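Local coordinates for protein chitinase (Paenibacillus sp. FPU-7, PDB 5GZT) that probably cleaves internal beta-1,4-glycosidic linkages at random in chitin and chitodextrins, as a multidomain family 18 glycoside hydrolase, at residues S180-T189 / Y255-V264. Sequence-based numbering, arbitrary orientation.
Sequences SNPVVKLIST and YSVKTAKGSV
V264 O accepts the backbone N-H of K261 at 3.0 Å (K261 N to V264 O), closing the tight turn of a hairpin, and P182 CG rests on the same oxygen at 3.4 Å. The proline ring is a compact, rigid wedge: CG and CD also press against the aliphatic part of K261, whose CD lies 3.5 Å from P182 CG. The lysine chain bends at three torsions, laying its methylenes along the proline ring and bringing CE near S180 O. Further in, T259 OG1 is buried with no hydrogen-bonding partner in the model; P182 CB covers it, and V184 CG2 lies 3.3 Å from T259 OG1.

These residues join two layers of a beta-sandwich whose strand order is consistent with an immunoglobulin-like fold. Strand 184-191 edges one sheet beside 197-203; strand 251-261 lies in the other, between 210-215 and 264-284, the last of which runs on into the catalytic barrel. The axes of segments 184-189 and 255-261 approach to 7.7 Å at 141°, and side chains rather than backbone bonds link the layers. The short branched side chains of V184 and V257 bring methyls together, CG1 to CG1, without a long reach. With CG1 of V257 set between its own backbone N and carbonyl carbon (chi1 64°), that methyl points at the partner strand, where it also meets L186 CD2, tightly at 3.3 Å.

At the far end L186 and Y255 reach out from opposite layers. CD2 of the leucine lies in the ring plane at the tyrosine's edge, while CD1 comes 3.4 Å from Y255 OH. A classic beta bulge, I187 and S188 both facing K200, lets T189 turn inward again after L186, and its CG2 approaches Y255 OH at 3.5 Å. Cutting Y255 back to an alanine is likely to open a gap beside both L186 methyls and T189 CG2, which the ring and its hydroxyl now fill.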
# COMPACT_ATOMS: atom_id res chain seq x y z
N SER B 180 40.48 16.28 16.08
CA SER B 180 41.04 15.06 15.48
C SER B 180 39.99 14.08 15.01
O SER B 180 40.14 13.50 13.94
CB SER B 180 41.95 14.31 16.46
OG SER B 180 43.31 14.64 16.24
N ASN B 181 38.95 13.89 15.83
CA ASN B 181 38.07 12.72 15.73
C ASN B 181 37.22 12.61 14.46
O ASN B 181 36.77 13.63 13.93
CB ASN B 181 37.12 12.65 16.93
CG ASN B 181 37.83 12.26 18.21
OD1 ASN B 181 38.72 11.41 18.21
ND2 ASN B 181 37.41 12.86 19.33
N PRO B 182 36.99 11.36 13.99
CA PRO B 182 36.01 11.14 12.91
C PRO B 182 34.57 11.37 13.40
O PRO B 182 34.08 10.63 14.27
CB PRO B 182 36.25 9.69 12.48
CG PRO B 182 36.94 9.03 13.63
CD PRO B 182 37.67 10.10 14.38
N VAL B 183 33.94 12.41 12.86
CA VAL B 183 32.54 12.74 13.10
C VAL B 183 31.79 12.43 11.80
O VAL B 183 32.29 12.78 10.72
CB VAL B 183 32.39 14.23 13.50
CG1 VAL B 183 30.95 14.74 13.41
CG2 VAL B 183 32.96 14.46 14.90
N VAL B 184 30.62 11.78 11.90
CA VAL B 184 29.68 11.58 10.76
C VAL B 184 28.45 12.47 10.91
O VAL B 184 27.70 12.27 11.86
CB VAL B 184 29.16 10.12 10.67
CG1 VAL B 184 28.08 9.99 9.58
CG2 VAL B 184 30.32 9.14 10.45
N LYS B 185 28.23 13.41 9.99
CA LYS B 185 26.95 14.17 9.86
C LYS B 185 26.03 13.68 8.70
O LYS B 185 26.42 13.72 7.53
CB LYS B 185 27.22 15.65 9.64
CG LYS B 185 28.06 16.29 10.73
CD LYS B 185 28.23 17.80 10.51
CE LYS B 185 26.92 18.58 10.52
NZ LYS B 185 26.05 18.22 11.68
N LEU B 186 24.80 13.28 9.04
CA LEU B 186 23.77 12.90 8.04
C LEU B 186 23.25 14.13 7.30
O LEU B 186 22.85 15.09 7.95
CB LEU B 186 22.58 12.20 8.73
CG LEU B 186 22.93 10.96 9.59
CD1 LEU B 186 21.73 10.25 10.22
CD2 LEU B 186 23.79 9.97 8.81
N ILE B 187 23.29 14.11 5.96
CA ILE B 187 22.77 15.22 5.11
C ILE B 187 21.25 14.97 4.79
O ILE B 187 20.43 15.92 4.85
CB ILE B 187 23.64 15.39 3.81
CG1 ILE B 187 24.95 16.20 4.08
CG2 ILE B 187 22.87 16.02 2.64
CD1 ILE B 187 24.88 17.73 3.86
N SER B 188 20.91 13.71 4.44
CA SER B 188 19.62 13.37 3.79
C SER B 188 19.58 11.94 3.26
O SER B 188 20.62 11.26 3.13
CB SER B 188 19.35 14.26 2.58
OG SER B 188 20.18 13.82 1.49
N THR B 189 18.35 11.53 2.88
CA THR B 189 18.07 10.23 2.27
C THR B 189 17.01 10.38 1.17
O THR B 189 16.15 11.25 1.24
CB THR B 189 17.39 9.27 3.26
OG1 THR B 189 16.06 9.75 3.49
CG2 THR B 189 18.15 9.21 4.61
N TYR B 255 18.48 2.95 9.49
CA TYR B 255 19.91 2.80 9.20
C TYR B 255 20.82 3.37 10.32
O TYR B 255 20.43 4.29 11.04
CB TYR B 255 20.26 3.42 7.83
CG TYR B 255 20.15 4.92 7.79
CD1 TYR B 255 18.92 5.54 7.64
CD2 TYR B 255 21.27 5.73 7.91
CE1 TYR B 255 18.80 6.92 7.61
CE2 TYR B 255 21.17 7.11 7.88
CZ TYR B 255 19.93 7.71 7.73
OH TYR B 255 19.81 9.08 7.72
N SER B 256 22.01 2.77 10.45
CA SER B 256 23.12 3.35 11.24
C SER B 256 24.36 3.48 10.35
O SER B 256 24.66 2.59 9.51
CB SER B 256 23.49 2.45 12.41
OG SER B 256 24.05 1.25 11.90
N VAL B 257 25.05 4.59 10.55
CA VAL B 257 26.32 4.86 9.91
C VAL B 257 27.39 5.28 10.96
O VAL B 257 27.08 5.91 11.99
CB VAL B 257 26.14 5.91 8.75
CG1 VAL B 257 25.69 7.27 9.28
CG2 VAL B 257 27.38 6.02 7.88
N LYS B 258 28.63 4.87 10.70
CA LYS B 258 29.83 5.34 11.42
C LYS B 258 31.09 5.10 10.56
O LYS B 258 31.15 4.10 9.79
CB LYS B 258 29.97 4.61 12.75
CG LYS B 258 29.70 3.14 12.61
CD LYS B 258 30.24 2.27 13.72
CE LYS B 258 30.77 0.96 13.15
NZ LYS B 258 30.81 -0.10 14.19
N THR B 259 32.05 6.02 10.72
CA THR B 259 33.42 5.96 10.18
C THR B 259 34.45 5.53 11.26
O THR B 259 34.13 5.42 12.45
CB THR B 259 33.86 7.35 9.61
OG1 THR B 259 33.55 8.41 10.53
CG2 THR B 259 33.17 7.62 8.27
N ALA B 260 35.70 5.30 10.84
CA ALA B 260 36.82 5.15 11.80
C ALA B 260 38.14 5.59 11.18
O ALA B 260 38.18 6.03 10.03
CB ALA B 260 36.91 3.71 12.31
N LYS B 261 39.21 5.53 11.99
CA LYS B 261 40.60 5.47 11.51
C LYS B 261 41.36 4.48 12.39
O LYS B 261 41.77 4.85 13.50
CB LYS B 261 41.31 6.84 11.56
CG LYS B 261 40.56 7.99 10.92
CD LYS B 261 39.98 8.99 11.90
CE LYS B 261 40.67 10.35 11.83
NZ LYS B 261 42.15 10.26 11.84
N GLY B 262 41.50 3.24 11.92
CA GLY B 262 42.15 2.14 12.68
C GLY B 262 42.15 2.31 14.20
O GLY B 262 43.07 2.92 14.73
N SER B 263 41.12 1.79 14.87
CA SER B 263 40.88 1.96 16.33
C SER B 263 39.95 3.13 16.65
O SER B 263 38.84 2.89 17.15
CB SER B 263 42.17 2.04 17.17
OG SER B 263 41.90 1.79 18.54
N VAL B 264 40.37 4.38 16.37
CA VAL B 264 39.51 5.57 16.64
C VAL B 264 38.16 5.49 15.85
O VAL B 264 38.04 5.98 14.72
CB VAL B 264 40.23 6.96 16.49
CG1 VAL B 264 41.31 7.14 17.55
CG2 VAL B 264 40.84 7.21 15.11